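Glutathione S-transferase 1 (Ascaris suum, PDB 4Q5F) conjugates reduced glutathione to a wide range of exogenous and endogenous hydrophobic electrophiles, and can also act as a glutathione peroxidase. Local coordinates at residues B[63-66]-B[71-74]; B[163-168]-B[198-203]. All coordinates share one frame; numbering follows the deposited sequence.

Interaction 1 of 2, residues B[63-66]-B[71-74]; sequences LPLL and EVLA. With GSH (glutathione), chain E.
L66 and L73 form an antiparallel hydrogen-bonded pair: L66 N donates almost straight to L73 O (2.9 Å, 176° at the hydrogen), while L73 N returns a more bent bond to L66 O at 2.8 Å. V72 CA adds a CA-H...O contact to L66 O at 3.5 Å. On one face of the sheet, the side chains of L66 and L73 lie next to each other, CD2 to CD2 4.3 Å apart; L66 also packs on I79, Y82 and L83 of helix 76-86. On the other face, L65 CD2 rests on A74 CB at 3.5 Å and reaches V72 CG1 at 4.2 Å. With CG anti to its carbonyl carbon (chi1 -61°), L65 brings this methyl up against A74 of the neighbouring strand. At the loop end, L63 grips the backbone of glutathione twice: L63 N donates to glutathione O2 at 3.0 Å and L63 O accepts from glutathione N2 at 2.7 Å. A cis peptide precedes P64, which packs on Y20 and S76. This is the beta hairpin of the thioredoxin-like GST N-terminal domain, whose cis-proline loop holds the cysteinyl part of glutathione in an antiparallel, strand-like pairing.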
ATOM      1  N   LEU B  63      14.246  -1.176   6.122  1.00 18.11           N
ATOM      2  CA  LEU B  63      13.778  -0.110   6.997  1.00 17.31           C
ATOM      3  C   LEU B  63      12.792   0.719   6.179  1.00 18.27           C
ATOM      4  O   LEU B  63      12.770   0.607   4.954  1.00 13.90           O
ATOM      5  CB  LEU B  63      14.958   0.748   7.460  1.00 14.82           C
ATOM      6  CG  LEU B  63      16.088   0.021   8.193  1.00 16.10           C
ATOM      7  CD1 LEU B  63      17.168   1.018   8.588  1.00 19.98           C
ATOM      8  CD2 LEU B  63      15.573  -0.722   9.418  1.00 14.18           C
ATOM      9  N   PRO B  64      11.979   1.562   6.834  1.00 20.41           N
ATOM     10  CA  PRO B  64      11.915   1.903   8.260  1.00 16.67           C
ATOM     11  C   PRO B  64      11.303   0.826   9.148  1.00 20.02           C
ATOM     12  O   PRO B  64      10.566  -0.040   8.673  1.00 19.59           O
ATOM     13  CB  PRO B  64      11.016   3.140   8.276  1.00 16.89           C
ATOM     14  CG  PRO B  64      10.131   2.962   7.105  1.00 17.69           C
ATOM     15  CD  PRO B  64      10.982   2.318   6.054  1.00 17.59           C
ATOM     16  N   LEU B  65      11.625   0.898  10.437  1.00 13.56           N
ATOM     17  CA  LEU B  65      10.978   0.088  11.458  1.00 14.82           C
ATOM     18  C   LEU B  65      10.531   0.992  12.594  1.00 19.77           C
ATOM     19  O   LEU B  65      11.207   1.970  12.920  1.00 18.98           O
ATOM     20  CB  LEU B  65      11.939  -0.956  12.020  1.00 15.16           C
ATOM     21  CG  LEU B  65      12.513  -1.985  11.051  1.00 18.64           C
ATOM     22  CD1 LEU B  65      13.589  -2.789  11.752  1.00 21.92           C
ATOM     23  CD2 LEU B  65      11.422  -2.896  10.516  1.00 12.68           C
ATOM     24  N   LEU B  66       9.393   0.656  13.191  1.00 17.21           N
ATOM     25  CA  LEU B  66       8.907   1.345  14.376  1.00 17.02           C
ATOM     26  C   LEU B  66       8.928   0.389  15.554  1.00 20.43           C
ATOM     27  O   LEU B  66       8.373  -0.708  15.483  1.00 17.86           O
ATOM     28  CB  LEU B  66       7.482   1.855  14.161  1.00 16.63           C
ATOM     29  CG  LEU B  66       6.797   2.420  15.408  1.00 20.26           C
ATOM     30  CD1 LEU B  66       7.448   3.726  15.847  1.00 20.55           C
ATOM     31  CD2 LEU B  66       5.319   2.604  15.145  1.00 18.81           C
ATOM     32  N   GLU B  71       8.185  -3.823  20.850  1.00 35.49           N
ATOM     33  CA  GLU B  71       7.611  -4.561  19.727  1.00 31.65           C
ATOM     34  C   GLU B  71       7.893  -3.873  18.395  1.00 30.65           C
ATOM     35  O   GLU B  71       7.759  -2.656  18.268  1.00 24.63           O
ATOM     36  CB  GLU B  71       6.106  -4.763  19.902  1.00 31.92           C
ATOM     37  CG  GLU B  71       5.505  -5.651  18.818  1.00 41.54           C
ATOM     38  CD  GLU B  71       4.059  -6.028  19.080  1.00 57.43           C
ATOM     39  OE1 GLU B  71       3.599  -5.888  20.234  1.00 52.64           O
ATOM     40  OE2 GLU B  71       3.384  -6.467  18.124  1.00 45.46           O
ATOM     41  N   VAL B  72       8.259  -4.676  17.401  1.00 27.37           N
ATOM     42  CA  VAL B  72       8.713  -4.173  16.110  1.00 23.33           C
ATOM     43  C   VAL B  72       7.606  -4.218  15.059  1.00 27.79           C
ATOM     44  O   VAL B  72       6.880  -5.208  14.945  1.00 25.32           O
ATOM     45  CB  VAL B  72       9.920  -4.996  15.612  1.00 26.90           C
ATOM     46  CG1 VAL B  72      10.368  -4.541  14.225  1.00 18.20           C
ATOM     47  CG2 VAL B  72      11.071  -4.891  16.601  1.00 28.35           C
ATOM     48  N   LEU B  73       7.493  -3.135  14.296  1.00 19.82           N
ATOM     49  CA  LEU B  73       6.544  -3.039  13.191  1.00 17.58           C
ATOM     50  C   LEU B  73       7.266  -2.520  11.951  1.00 18.04           C
ATOM     51  O   LEU B  73       7.887  -1.456  11.989  1.00 19.59           O
ATOM     52  CB  LEU B  73       5.393  -2.098  13.556  1.00 19.66           C
ATOM     53  CG  LEU B  73       4.377  -1.784  12.451  1.00 23.50           C
ATOM     54  CD1 LEU B  73       3.513  -2.997  12.129  1.00 13.25           C
ATOM     55  CD2 LEU B  73       3.517  -0.598  12.853  1.00 17.57           C
ATOM     56  N   ALA B  74       7.179  -3.272  10.856  1.00 15.31           N
ATOM     57  CA  ALA B  74       7.833  -2.899   9.604  1.00 16.61           C
ATOM     58  C   ALA B  74       6.826  -2.296   8.628  1.00 16.76           C
ATOM     59  O   ALA B  74       5.640  -2.189   8.942  1.00 17.96           O
ATOM     60  CB  ALA B  74       8.514  -4.110   8.986  1.00 10.83           C
TER
HETATM   61  N1  GSH E 301       7.707  -1.422   1.218  1.00 14.84           N
HETATM   62  CA1 GSH E 301       8.688  -0.986   2.146  1.00 22.11           C
HETATM   63  C1  GSH E 301       8.117   0.124   2.998  1.00 21.32           C
HETATM   64  O11 GSH E 301       8.528   0.298   4.175  1.00 20.73           O
HETATM   65  O12 GSH E 301       7.227   0.882   2.533  1.00 17.67           O
HETATM   66  CB1 GSH E 301       9.909  -0.481   1.394  1.00 18.57           C
HETATM   67  CG1 GSH E 301      11.058  -0.226   2.378  1.00 21.47           C
HETATM   68  CD1 GSH E 301      12.387  -0.004   1.643  1.00 24.56           C
HETATM   69  OE1 GSH E 301      12.459  -0.203   0.450  1.00 32.61           O
HETATM   70  N2  GSH E 301      13.543   0.441   2.386  1.00 27.76           N
HETATM   71  CA2 GSH E 301      14.811   0.659   1.757  1.00 24.74           C
HETATM   72  C2  GSH E 301      15.853  -0.231   2.417  1.00 22.91           C
HETATM   73  O2  GSH E 301      15.655  -0.671   3.538  1.00 20.64           O
HETATM   74  CB2 GSH E 301      15.243   2.089   1.937  1.00 24.20           C
HETATM   75  SG2 GSH E 301      14.049   3.176   1.226  1.00 41.63           S
HETATM   76  N3  GSH E 301      17.084  -0.535   1.720  1.00 24.08           N
HETATM   77  CA3 GSH E 301      18.084  -1.374   2.328  1.00 24.94           C
HETATM   78  C3  GSH E 301      17.887  -2.823   1.885  1.00 29.99           C
HETATM   79  O31 GSH E 301      16.835  -3.158   1.285  1.00 34.35           O
HETATM   80  O32 GSH E 301      18.780  -3.676   2.126  1.00 31.26           O

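Interaction 2 of 2, residues B[163-168]-B[198-203]; sequences KSVTWA and EHVREL
V165 meets L203 and V200 chiefly through CG2, and the contact is wholly apolar. CG2 of V165 lies 3.9 Å from L203 CD1 and 4.4 Å from V200 CG1, so the valine branch touches V200 near the C-terminal end of helix 191-201 and L203 three residues on. L203 CD1 also comes within 4.0 Å of V165 CB, and the two side chains cross at a slant. The valine torsion sets CG2 anti to the backbone N, and this is the branch that reaches both V200 CG1 and L203 CD1. No hydrogen bond links the segments, and the joint is small, with 89 Å² buried in all.

The turn carrying V200 and L203 is held by its own backbone, E202 N bonding to H199 O at 2.9 Å and L203 N to V200 O at 3.2 Å; L203 is in turn the N-cap of helix 204-212. Y159 touches V200 and L203 and meets the ring of H199 with the planes roughly perpendicular. On the other segment, T166 is the N-cap of helix 167-182, and its N is hydrogen-bonded to the D169 carboxylate in the first turn. L170 of the same helix touches both V165 and V200, so the three side chains pack together.

V165 also touches L89, in a loop, and Q36 of helix 27-37. W167 packs on I33 of that helix and meets F104 of helix 94-114 edge-to-face. The contact thus ties the loop leading into helix 167-182 to the junction between helices 191-201 and 204-212.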
ATOM      1  N   LYS B 163     -11.623  18.440   7.696  1.00 40.46           N
ATOM      2  CA  LYS B 163     -11.290  19.851   7.872  1.00 44.31           C
ATOM      3  C   LYS B 163      -9.971  20.064   8.615  1.00 46.45           C
ATOM      4  O   LYS B 163      -9.551  21.204   8.820  1.00 57.28           O
ATOM      5  CB  LYS B 163     -12.417  20.559   8.627  1.00 45.34           C
ATOM      6  N   SER B 164      -9.325  18.972   9.020  1.00 37.99           N
ATOM      7  CA  SER B 164      -8.035  19.052   9.703  1.00 42.79           C
ATOM      8  C   SER B 164      -7.031  18.072   9.102  1.00 34.47           C
ATOM      9  O   SER B 164      -7.410  17.112   8.428  1.00 29.32           O
ATOM     10  CB  SER B 164      -8.197  18.789  11.203  1.00 39.16           C
ATOM     11  OG  SER B 164      -8.575  17.447  11.453  1.00 47.24           O
ATOM     12  N   VAL B 165      -5.752  18.322   9.362  1.00 30.66           N
ATOM     13  CA  VAL B 165      -4.664  17.557   8.764  1.00 29.16           C
ATOM     14  C   VAL B 165      -4.700  16.081   9.171  1.00 28.79           C
ATOM     15  O   VAL B 165      -5.089  15.746  10.290  1.00 34.11           O
ATOM     16  CB  VAL B 165      -3.289  18.173   9.145  1.00 31.08           C
ATOM     17  CG1 VAL B 165      -2.891  17.807  10.578  1.00 28.42           C
ATOM     18  CG2 VAL B 165      -2.213  17.748   8.161  1.00 23.81           C
ATOM     19  N   THR B 166      -4.303  15.209   8.246  1.00 33.92           N
ATOM     20  CA  THR B 166      -4.165  13.780   8.521  1.00 24.71           C
ATOM     21  C   THR B 166      -2.753  13.323   8.156  1.00 24.39           C
ATOM     22  O   THR B 166      -1.975  14.088   7.586  1.00 25.40           O
ATOM     23  CB  THR B 166      -5.188  12.941   7.729  1.00 26.94           C
ATOM     24  OG1 THR B 166      -4.936  13.067   6.323  1.00 22.23           O
ATOM     25  CG2 THR B 166      -6.611  13.391   8.037  1.00 24.76           C
ATOM     26  N   TRP B 167      -2.423  12.077   8.480  1.00 21.77           N
ATOM     27  CA  TRP B 167      -1.078  11.569   8.235  1.00 21.64           C
ATOM     28  C   TRP B 167      -0.776  11.469   6.743  1.00 19.84           C
ATOM     29  O   TRP B 167       0.373  11.609   6.329  1.00 23.38           O
ATOM     30  CB  TRP B 167      -0.871  10.209   8.909  1.00 15.78           C
ATOM     31  CG  TRP B 167      -1.773   9.116   8.411  1.00 16.56           C
ATOM     32  CD1 TRP B 167      -2.958   8.716   8.960  1.00 21.54           C
ATOM     33  CD2 TRP B 167      -1.558   8.270   7.272  1.00 17.10           C
ATOM     34  NE1 TRP B 167      -3.493   7.680   8.234  1.00 16.01           N
ATOM     35  CE2 TRP B 167      -2.652   7.388   7.193  1.00 20.02           C
ATOM     36  CE3 TRP B 167      -0.545   8.179   6.313  1.00 14.94           C
ATOM     37  CZ2 TRP B 167      -2.764   6.425   6.191  1.00 17.78           C
ATOM     38  CZ3 TRP B 167      -0.659   7.222   5.320  1.00 16.25           C
ATOM     39  CH2 TRP B 167      -1.759   6.358   5.267  1.00 16.21           C
ATOM     40  N   ALA B 168      -1.807  11.232   5.939  1.00 21.21           N
ATOM     41  CA  ALA B 168      -1.638  11.167   4.493  1.00 19.26           C
ATOM     42  C   ALA B 168      -1.209  12.527   3.958  1.00 21.67           C
ATOM     43  O   ALA B 168      -0.374  12.613   3.059  1.00 20.31           O
ATOM     44  CB  ALA B 168      -2.925  10.714   3.823  1.00 17.94           C
ATOM     45  N   GLU B 198       1.879  24.182   0.359  1.00 34.29           N
ATOM     46  CA  GLU B 198       2.290  25.369   1.101  1.00 33.63           C
ATOM     47  C   GLU B 198       1.619  25.389   2.471  1.00 40.96           C
ATOM     48  O   GLU B 198       2.250  25.689   3.482  1.00 37.36           O
ATOM     49  CB  GLU B 198       1.912  26.635   0.329  1.00 45.22           C
ATOM     50  CG  GLU B 198       2.511  27.913   0.897  1.00 48.22           C
ATOM     51  CD  GLU B 198       1.845  29.163   0.350  1.00 63.47           C
ATOM     52  OE1 GLU B 198       0.693  29.447   0.747  1.00 72.04           O
ATOM     53  OE2 GLU B 198       2.467  29.859  -0.480  1.00 74.80           O
ATOM     54  N   HIS B 199       0.329  25.059   2.488  1.00 32.23           N
ATOM     55  CA  HIS B 199      -0.467  25.088   3.710  1.00 33.37           C
ATOM     56  C   HIS B 199       0.063  24.117   4.764  1.00 35.77           C
ATOM     57  O   HIS B 199       0.425  24.528   5.866  1.00 35.59           O
ATOM     58  CB  HIS B 199      -1.926  24.755   3.387  1.00 34.38           C
ATOM     59  CG  HIS B 199      -2.839  24.802   4.575  1.00 36.14           C
ATOM     60  ND1 HIS B 199      -3.872  25.703   4.681  1.00 60.74           N
ATOM     61  CD2 HIS B 199      -2.870  24.053   5.705  1.00 46.33           C
ATOM     62  CE1 HIS B 199      -4.506  25.511   5.828  1.00 54.15           C
ATOM     63  NE2 HIS B 199      -3.917  24.518   6.465  1.00 51.38           N
ATOM     64  N   VAL B 200       0.090  22.832   4.421  1.00 31.43           N
ATOM     65  CA  VAL B 200       0.497  21.781   5.351  1.00 27.03           C
ATOM     66  C   VAL B 200       1.870  22.071   5.953  1.00 31.54           C
ATOM     67  O   VAL B 200       2.086  21.878   7.147  1.00 30.52           O
ATOM     68  CB  VAL B 200       0.527  20.400   4.647  1.00 27.91           C
ATOM     69  CG1 VAL B 200       1.045  19.294   5.593  1.00 30.10           C
ATOM     70  CG2 VAL B 200      -0.860  20.063   4.088  1.00 24.47           C
ATOM     71  N   ARG B 201       2.791  22.545   5.123  1.00 31.98           N
ATOM     72  CA  ARG B 201       4.161  22.773   5.564  1.00 29.19           C
ATOM     73  C   ARG B 201       4.314  24.096   6.311  1.00 31.49           C
ATOM     74  O   ARG B 201       5.377  24.384   6.864  1.00 30.55           O
ATOM     75  CB  ARG B 201       5.112  22.696   4.368  1.00 25.17           C
ATOM     76  CG  ARG B 201       5.294  21.271   3.864  1.00 30.44           C
ATOM     77  CD  ARG B 201       5.744  21.213   2.418  1.00 25.95           C
ATOM     78  NE  ARG B 201       7.103  21.712   2.230  1.00 32.05           N
ATOM     79  CZ  ARG B 201       8.202  21.013   2.493  1.00 33.99           C
ATOM     80  NH1 ARG B 201       8.115  19.778   2.975  1.00 39.51           N
ATOM     81  NH2 ARG B 201       9.395  21.552   2.284  1.00 27.27           N
ATOM     82  N   GLU B 202       3.248  24.892   6.332  1.00 31.20           N
ATOM     83  CA  GLU B 202       3.214  26.111   7.134  1.00 30.04           C
ATOM     84  C   GLU B 202       2.572  25.855   8.496  1.00 34.56           C
ATOM     85  O   GLU B 202       2.514  26.754   9.336  1.00 37.17           O
ATOM     86  CB  GLU B 202       2.475  27.228   6.394  1.00 33.48           C
ATOM     87  CG  GLU B 202       3.342  27.956   5.376  1.00 43.27           C
ATOM     88  CD  GLU B 202       2.580  29.015   4.603  1.00 63.99           C
ATOM     89  OE1 GLU B 202       1.364  29.171   4.844  1.00 63.29           O
ATOM     90  OE2 GLU B 202       3.200  29.693   3.757  1.00 62.87           O
ATOM     91  N   LEU B 203       2.090  24.633   8.712  1.00 26.36           N
ATOM     92  CA  LEU B 203       1.622  24.232  10.036  1.00 29.76           C
ATOM     93  C   LEU B 203       2.780  24.395  11.023  1.00 37.26           C
ATOM     94  O   LEU B 203       3.895  23.965  10.728  1.00 34.13           O
ATOM     95  CB  LEU B 203       1.133  22.783  10.027  1.00 30.23           C
ATOM     96  CG  LEU B 203      -0.200  22.510   9.325  1.00 35.92           C
ATOM     97  CD1 LEU B 203      -0.418  21.014   9.156  1.00 21.30           C
ATOM     98  CD2 LEU B 203      -1.356  23.128  10.101  1.00 27.13           C
TER

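Interaction 1 comes first along the chain and closes before interaction 2 opens; their centres are 25 Å apart and their nearest atoms about 12 Å, with no touch between them. The 63-66/71-74 hairpin belongs to the mixed sheet of the N-terminal domain, at the glutathione site and the subunit interface, where V72 O bonds to Q99 of the second subunit and D109 of that subunit reaches the bound glutathione. The 163-168/198-203 contact lies within the all-helical C-terminal domain, away from the annotated sites. Its loop nevertheless borders helix 27-37 of the N-terminal domain, so the second contact lies close to the seam between the two domains.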